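Local structure of ornithine cyclodeaminase (Methanocaldococcus jannaschii, 3MGJ) at residues R4-R9 / E63-L68; K24-D27 / D31-V34. The protein probably converts ornithine to proline with release of ammonia, using NAD(+), as a longer enzyme of which this chain is the N-terminal domain. All coordinates share one frame; numbering follows the deposited sequence.

Contact 1. Residues R4-R9 / E63-L68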
ATOM      1  N   ARG A   4       7.003 -12.140 -13.825  1.00 29.67           N
ATOM      2  CA  ARG A   4       5.567 -12.107 -13.993  1.00 33.74           C
ATOM      3  C   ARG A   4       4.984 -11.112 -13.015  1.00 31.64           C
ATOM      4  O   ARG A   4       5.581 -10.820 -12.002  1.00 33.67           O
ATOM      5  CB  ARG A   4       4.928 -13.485 -13.803  1.00 41.68           C
ATOM      6  CG  ARG A   4       3.462 -13.551 -14.284  1.00 46.96           C
ATOM      7  CD  ARG A   4       2.890 -14.980 -14.302  1.00 53.62           C
ATOM      8  NE  ARG A   4       3.146 -15.720 -15.549  1.00 65.57           N
ATOM      9  CZ  ARG A   4       4.028 -16.713 -15.683  1.00 60.10           C
ATOM     10  NH1 ARG A   4       4.766 -17.099 -14.651  1.00 57.68           N
ATOM     11  NH2 ARG A   4       4.170 -17.325 -16.853  1.00 54.92           N
ATOM     12  N   GLU A   5       3.810 -10.592 -13.332  1.00 33.55           N
ATOM     13  CA  GLU A   5       3.167  -9.588 -12.507  1.00 30.86           C
ATOM     14  C   GLU A   5       1.996 -10.218 -11.779  1.00 32.05           C
ATOM     15  O   GLU A   5       1.226 -10.965 -12.370  1.00 33.78           O
ATOM     16  CB  GLU A   5       2.682  -8.461 -13.401  1.00 32.14           C
ATOM     17  CG  GLU A   5       2.439  -7.161 -12.690  1.00 34.56           C
ATOM     18  CD  GLU A   5       1.843  -6.100 -13.614  1.00 40.98           C
ATOM     19  OE1 GLU A   5       1.800  -6.344 -14.847  1.00 39.09           O
ATOM     20  OE2 GLU A   5       1.421  -5.027 -13.107  1.00 42.62           O
ATOM     21  N   ILE A   6       1.865  -9.947 -10.487  1.00 31.41           N
ATOM     22  CA  ILE A   6       0.726 -10.465  -9.735  1.00 31.74           C
ATOM     23  C   ILE A   6      -0.063  -9.328  -9.137  1.00 29.05           C
ATOM     24  O   ILE A   6       0.385  -8.201  -9.139  1.00 29.75           O
ATOM     25  CB  ILE A   6       1.140 -11.441  -8.603  1.00 32.16           C
ATOM     26  CG1 ILE A   6       1.810 -10.686  -7.464  1.00 30.39           C
ATOM     27  CG2 ILE A   6       2.047 -12.502  -9.147  1.00 34.11           C
ATOM     28  CD1 ILE A   6       1.689 -11.358  -6.154  1.00 29.44           C
ATOM     29  N   GLU A   7      -1.239  -9.626  -8.615  1.00 30.17           N
ATOM     30  CA  GLU A   7      -2.036  -8.605  -7.962  1.00 30.87           C
ATOM     31  C   GLU A   7      -2.663  -9.144  -6.700  1.00 30.49           C
ATOM     32  O   GLU A   7      -3.216 -10.220  -6.704  1.00 32.28           O
ATOM     33  CB  GLU A   7      -3.097  -8.120  -8.919  1.00 31.10           C
ATOM     34  CG  GLU A   7      -4.066  -7.152  -8.364  1.00 33.66           C
ATOM     35  CD  GLU A   7      -4.949  -6.637  -9.469  1.00 43.88           C
ATOM     36  OE1 GLU A   7      -4.431  -5.858 -10.291  1.00 48.98           O
ATOM     37  OE2 GLU A   7      -6.136  -7.038  -9.556  1.00 49.67           O
ATOM     38  N   LEU A   8      -2.516  -8.421  -5.600  1.00 30.18           N
ATOM     39  CA  LEU A   8      -3.248  -8.766  -4.391  1.00 32.13           C
ATOM     40  C   LEU A   8      -4.485  -7.924  -4.381  1.00 31.29           C
ATOM     41  O   LEU A   8      -4.488  -6.823  -4.898  1.00 32.15           O
ATOM     42  CB  LEU A   8      -2.444  -8.486  -3.126  1.00 32.63           C
ATOM     43  CG  LEU A   8      -1.282  -9.414  -2.796  1.00 31.31           C
ATOM     44  CD1 LEU A   8      -1.601 -10.791  -3.304  1.00 35.91           C
ATOM     45  CD2 LEU A   8      -0.027  -8.913  -3.434  1.00 29.91           C
ATOM     46  N   ARG A   9      -5.542  -8.438  -3.783  1.00 34.05           N
ATOM     47  CA  ARG A   9      -6.802  -7.719  -3.752  1.00 33.12           C
ATOM     48  C   ARG A   9      -7.462  -7.938  -2.398  1.00 37.32           C
ATOM     49  O   ARG A   9      -7.408  -9.029  -1.832  1.00 35.02           O
ATOM     50  CB  ARG A   9      -7.685  -8.221  -4.882  1.00 37.12           C
ATOM     51  CG  ARG A   9      -8.896  -7.406  -5.179  1.00 43.22           C
ATOM     52  CD  ARG A   9      -9.817  -8.187  -6.105  1.00 51.41           C
ATOM     53  NE  ARG A   9     -11.013  -7.434  -6.490  1.00 58.84           N
ATOM     54  CZ  ARG A   9     -12.142  -7.366  -5.781  1.00 55.40           C
ATOM     55  NH1 ARG A   9     -12.259  -7.993  -4.609  1.00 49.05           N
ATOM     56  NH2 ARG A   9     -13.162  -6.655  -6.249  1.00 57.40           N
ATOM     57  N   GLU A  63       7.633 -21.314  -9.335  1.00 41.98           N
ATOM     58  CA  GLU A  63       7.651 -21.873  -8.008  1.00 38.88           C
ATOM     59  C   GLU A  63       7.211 -20.840  -7.007  1.00 38.85           C
ATOM     60  O   GLU A  63       6.439 -21.131  -6.103  1.00 41.58           O
ATOM     61  CB  GLU A  63       9.067 -22.278  -7.665  1.00 44.27           C
ATOM     62  CG  GLU A  63       9.358 -23.724  -7.850  1.00 46.99           C
ATOM     63  CD  GLU A  63      10.675 -24.072  -7.241  1.00 56.92           C
ATOM     64  OE1 GLU A  63      11.587 -23.217  -7.308  1.00 53.11           O
ATOM     65  OE2 GLU A  63      10.793 -25.184  -6.679  1.00 67.61           O
ATOM     66  N   ILE A  64       7.735 -19.629  -7.160  1.00 38.79           N
ATOM     67  CA  ILE A  64       7.448 -18.542  -6.244  1.00 36.92           C
ATOM     68  C   ILE A  64       6.000 -18.168  -6.364  1.00 34.90           C
ATOM     69  O   ILE A  64       5.269 -18.155  -5.398  1.00 37.72           O
ATOM     70  CB  ILE A  64       8.316 -17.311  -6.545  1.00 36.11           C
ATOM     71  CG1 ILE A  64       9.798 -17.663  -6.383  1.00 35.96           C
ATOM     72  CG2 ILE A  64       7.943 -16.175  -5.627  1.00 35.50           C
ATOM     73  CD1 ILE A  64      10.751 -16.550  -6.711  1.00 34.27           C
ATOM     74  N   LEU A  65       5.573 -17.889  -7.578  1.00 35.70           N
ATOM     75  CA  LEU A  65       4.172 -17.588  -7.809  1.00 39.66           C
ATOM     76  C   LEU A  65       3.208 -18.604  -7.205  1.00 39.33           C
ATOM     77  O   LEU A  65       2.162 -18.220  -6.706  1.00 41.60           O
ATOM     78  CB  LEU A  65       3.898 -17.396  -9.297  1.00 38.82           C
ATOM     79  CG  LEU A  65       4.610 -16.200  -9.919  1.00 34.37           C
ATOM     80  CD1 LEU A  65       3.870 -15.846 -11.153  1.00 46.40           C
ATOM     81  CD2 LEU A  65       4.611 -15.022  -8.988  1.00 33.45           C
ATOM     82  N   ASN A  66       3.551 -19.887  -7.246  1.00 39.15           N
ATOM     83  CA  ASN A  66       2.688 -20.910  -6.660  1.00 44.27           C
ATOM     84  C   ASN A  66       2.603 -20.870  -5.131  1.00 46.87           C
ATOM     85  O   ASN A  66       1.527 -21.025  -4.558  1.00 48.79           O
ATOM     86  CB  ASN A  66       3.056 -22.300  -7.171  1.00 45.90           C
ATOM     87  CG  ASN A  66       2.682 -22.494  -8.649  1.00 60.56           C
ATOM     88  OD1 ASN A  66       3.122 -23.445  -9.302  1.00 60.95           O
ATOM     89  ND2 ASN A  66       1.872 -21.574  -9.182  1.00 62.40           N
ATOM     90  N   GLU A  67       3.733 -20.645  -4.477  1.00 41.05           N
ATOM     91  CA  GLU A  67       3.746 -20.316  -3.062  1.00 43.35           C
ATOM     92  C   GLU A  67       2.887 -19.092  -2.724  1.00 45.67           C
ATOM     93  O   GLU A  67       2.167 -19.080  -1.716  1.00 46.93           O
ATOM     94  CB  GLU A  67       5.171 -20.024  -2.642  1.00 43.94           C
ATOM     95  CG  GLU A  67       6.011 -21.256  -2.502  1.00 48.20           C
ATOM     96  CD  GLU A  67       5.683 -21.989  -1.237  1.00 53.16           C
ATOM     97  OE1 GLU A  67       5.247 -21.323  -0.272  1.00 57.05           O
ATOM     98  OE2 GLU A  67       5.850 -23.223  -1.211  1.00 56.31           O
ATOM     99  N   LEU A  68       2.988 -18.057  -3.556  1.00 41.97           N
ATOM    100  CA  LEU A  68       2.228 -16.831  -3.355  1.00 38.83           C
ATOM    101  C   LEU A  68       0.759 -17.095  -3.606  1.00 42.99           C
ATOM    102  O   LEU A  68      -0.111 -16.455  -3.014  1.00 43.07           O
ATOM    103  CB  LEU A  68       2.723 -15.737  -4.298  1.00 35.79           C
ATOM    104  CG  LEU A  68       3.785 -14.734  -3.866  1.00 29.88           C
ATOM    105  CD1 LEU A  68       4.669 -15.252  -2.750  1.00 32.53           C
ATOM    106  CD2 LEU A  68       4.588 -14.382  -5.076  1.00 28.71           C
TER
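Leu65 meets both Arg4 and Ile6, and so joins strand 2-10 to helix 58-74. The domain has a ferredoxin-like fold: two helices on one side of a four-stranded antiparallel sheet, in the chain order beta-alpha-beta-beta-alpha-beta. Strand 4-9 and helix 63-68 run almost parallel, at 5°, with axes 10.6 Å apart. The closest CA atoms are those of Ile6 and Leu65, at 8.1 Å.

Apolar packing carries the contact. The two methyls of Leu65 divide the work. CD2 lies against Ile6 CG2 at 3.6 Å, where the two side chains pass in opposite directions. Further along the helix, Leu68 CD2 faces Ile6 CD1 at 4.3 Å. Ile6 and both leucines are buried. Val53 of strand 47-55 also touches Leu65, so the helix covers more than one strand.

Arg4 contributes its aliphatic part. Its CD lies 3.4 Å from Leu65 CD1, and its CB lies 3.7 Å from the same methyl. With chi1 at -167° the Arg4 chain starts out extended from its backbone N, then bends at chi3 (-87°). The hydrocarbon part thus crosses Leu65 at a slant while the charge continues past it.

Charge pairing takes up the far end. Arg4 NH1 forms a salt bridge with OD1 of Asp62, just before this part of the helix. Longer, weak ion pairs reach Glu58 and Glu82. The strand is therefore tied to the helix by charge as well as by apolar contact. Leu65 CD1 sits at the edge of the guanidinium, near its plane, 3.8 Å from Arg4 NH1.

Contact 2. Residues K24-D27 / D31-V34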
ATOM      1  N   LYS A  24       8.611 -13.973   1.425  1.00 33.15           N
ATOM      2  CA  LYS A  24       8.627 -15.254   0.758  1.00 34.17           C
ATOM      3  C   LYS A  24       9.418 -15.178  -0.536  1.00 35.28           C
ATOM      4  O   LYS A  24      10.339 -15.959  -0.742  1.00 39.43           O
ATOM      5  CB  LYS A  24       7.211 -15.757   0.518  1.00 34.19           C
ATOM      6  CG  LYS A  24       7.138 -17.259   0.317  1.00 40.24           C
ATOM      7  CD  LYS A  24       7.455 -18.059   1.582  1.00 40.77           C
ATOM      8  CE  LYS A  24       8.149 -19.364   1.254  1.00 46.72           C
ATOM      9  NZ  LYS A  24       7.790 -20.462   2.201  1.00 55.88           N
ATOM     10  N   ILE A  25       9.071 -14.228  -1.394  1.00 33.68           N
ATOM     11  CA  ILE A  25       9.884 -13.918  -2.562  1.00 35.60           C
ATOM     12  C   ILE A  25      11.393 -13.822  -2.234  1.00 36.50           C
ATOM     13  O   ILE A  25      12.201 -14.557  -2.811  1.00 36.20           O
ATOM     14  CB  ILE A  25       9.397 -12.632  -3.257  1.00 32.92           C
ATOM     15  CG1 ILE A  25       7.872 -12.653  -3.398  1.00 31.80           C
ATOM     16  CG2 ILE A  25      10.060 -12.470  -4.609  1.00 32.30           C
ATOM     17  CD1 ILE A  25       7.291 -11.410  -4.045  1.00 28.46           C
ATOM     18  N   LEU A  26      11.772 -12.946  -1.301  1.00 34.49           N
ATOM     19  CA  LEU A  26      13.190 -12.825  -0.917  1.00 34.73           C
ATOM     20  C   LEU A  26      13.792 -14.140  -0.416  1.00 40.93           C
ATOM     21  O   LEU A  26      14.797 -14.597  -0.967  1.00 45.20           O
ATOM     22  CB  LEU A  26      13.431 -11.688   0.080  1.00 33.92           C
ATOM     23  CG  LEU A  26      13.089 -10.273  -0.422  1.00 32.81           C
ATOM     24  CD1 LEU A  26      12.994  -9.275   0.715  1.00 36.57           C
ATOM     25  CD2 LEU A  26      14.065  -9.784  -1.450  1.00 33.11           C
ATOM     26  N   ASP A  27      13.190 -14.760   0.600  1.00 39.28           N
ATOM     27  CA  ASP A  27      13.594 -16.119   0.996  1.00 41.26           C
ATOM     28  C   ASP A  27      13.913 -17.044  -0.201  1.00 42.12           C
ATOM     29  O   ASP A  27      14.901 -17.770  -0.183  1.00 42.78           O
ATOM     30  CB  ASP A  27      12.515 -16.801   1.844  1.00 41.60           C
ATOM     31  CG  ASP A  27      12.447 -16.278   3.274  1.00 47.07           C
ATOM     32  OD1 ASP A  27      13.328 -15.473   3.694  1.00 46.94           O
ATOM     33  OD2 ASP A  27      11.486 -16.692   3.971  1.00 44.89           O
ATOM     34  N   ASP A  31      13.330 -11.153  -6.370  1.00 39.67           N
ATOM     35  CA  ASP A  31      13.128  -9.778  -5.931  1.00 39.20           C
ATOM     36  C   ASP A  31      11.764  -9.348  -6.418  1.00 36.07           C
ATOM     37  O   ASP A  31      11.200  -9.968  -7.305  1.00 34.51           O
ATOM     38  CB  ASP A  31      14.200  -8.829  -6.478  1.00 38.63           C
ATOM     39  CG  ASP A  31      14.602  -7.764  -5.467  1.00 44.27           C
ATOM     40  OD1 ASP A  31      13.739  -6.973  -5.030  1.00 47.64           O
ATOM     41  OD2 ASP A  31      15.790  -7.724  -5.087  1.00 51.76           O
ATOM     42  N   TYR A  32      11.234  -8.290  -5.827  1.00 34.22           N
ATOM     43  CA  TYR A  32       9.935  -7.784  -6.203  1.00 31.86           C
ATOM     44  C   TYR A  32      10.033  -6.280  -6.333  1.00 32.26           C
ATOM     45  O   TYR A  32      10.959  -5.645  -5.825  1.00 32.68           O
ATOM     46  CB  TYR A  32       8.922  -8.099  -5.108  1.00 32.70           C
ATOM     47  CG  TYR A  32       9.289  -7.404  -3.811  1.00 36.35           C
ATOM     48  CD1 TYR A  32       8.848  -6.100  -3.535  1.00 31.73           C
ATOM     49  CD2 TYR A  32      10.117  -8.026  -2.882  1.00 36.16           C
ATOM     50  CE1 TYR A  32       9.196  -5.467  -2.372  1.00 32.45           C
ATOM     51  CE2 TYR A  32      10.470  -7.386  -1.707  1.00 36.96           C
ATOM     52  CZ  TYR A  32      10.007  -6.117  -1.463  1.00 36.01           C
ATOM     53  OH  TYR A  32      10.367  -5.505  -0.294  1.00 53.15           O
ATOM     54  N   LYS A  33       9.038  -5.717  -6.994  1.00 32.24           N
ATOM     55  CA  LYS A  33       8.878  -4.287  -7.062  1.00 30.40           C
ATOM     56  C   LYS A  33       7.397  -4.007  -7.104  1.00 30.02           C
ATOM     57  O   LYS A  33       6.684  -4.539  -7.947  1.00 29.13           O
ATOM     58  CB  LYS A  33       9.538  -3.755  -8.310  1.00 28.45           C
ATOM     59  CG  LYS A  33       9.133  -2.359  -8.655  1.00 34.43           C
ATOM     60  CD  LYS A  33      10.260  -1.372  -8.439  1.00 37.76           C
ATOM     61  CE  LYS A  33       9.914  -0.064  -9.095  1.00 36.58           C
ATOM     62  NZ  LYS A  33      10.636   1.055  -8.473  1.00 40.11           N
ATOM     63  N   VAL A  34       6.930  -3.184  -6.180  1.00 28.95           N
ATOM     64  CA  VAL A  34       5.539  -2.780  -6.181  1.00 30.27           C
ATOM     65  C   VAL A  34       5.305  -1.762  -7.294  1.00 30.51           C
ATOM     66  O   VAL A  34       5.947  -0.722  -7.330  1.00 33.85           O
ATOM     67  CB  VAL A  34       5.151  -2.195  -4.822  1.00 30.76           C
ATOM     68  CG1 VAL A  34       3.654  -1.953  -4.751  1.00 28.47           C
ATOM     69  CG2 VAL A  34       5.604  -3.135  -3.724  1.00 28.90           C
TER
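Asp31 OD1 accepts the backbone N-H of Tyr32, the next residue, at 2.9 Å from N. The bond is bent, 132° at the hydrogen. It uses the anti side of the carboxylate, 16° out of its plane. Both residues also touch the helix across the turn. This is the first helix-to-strand connection of the ferredoxin-like fold: helix 17-27 ends, the chain turns, and strand 31-38, outermost in this chain's sheet, begins. The closest CA atoms, Leu26 and Asp31, are 5.9 Å apart.

The rest of the contact is apolar. Ile25 reaches the strand with both branches. Its CG2 packs on the Asp31 backbone, 3.9 Å from the carbonyl O. Its CD1 meets Tyr32 CB at 3.8 Å, and the two side chains cross at about a right angle. Ile25 is buried and also touches Val53 of strand 47-55.

A first torsion of 63° sets the Tyr32 ring beside the helix. There it stacks with the ring of Phe22, an earlier residue of helix 17-27. Lys41 of the second subunit also packs on Tyr32, so this end of the contact borders the dimer interface. The exposed Leu26 slants across Tyr32 as a side chain. Its CD1 lies in the ring plane, at the edge, 4.0 Å from Tyr32 CE2.

Both contacts lie between the sheet and the two helices on one side of it, with centres about 10 Å apart. Contact 1 joins central strand 2-10 to helix 58-74. Contact 2 joins helix 17-27 to strand 31-38. Strand 2-10 leads into helix 17-27. All of contact 2 falls within the 53 residues between the two segments of contact 1. The helices meet where the contacts touch: Leu68 CD2 lies 4.1 Å from Ile25 CG1. Ile64 also packs on Ile25. The contacts thus join through these three side chains in the layer between helices and sheet of this N-terminal domain, and Tyr32 of contact 2 lies next to the second subunit.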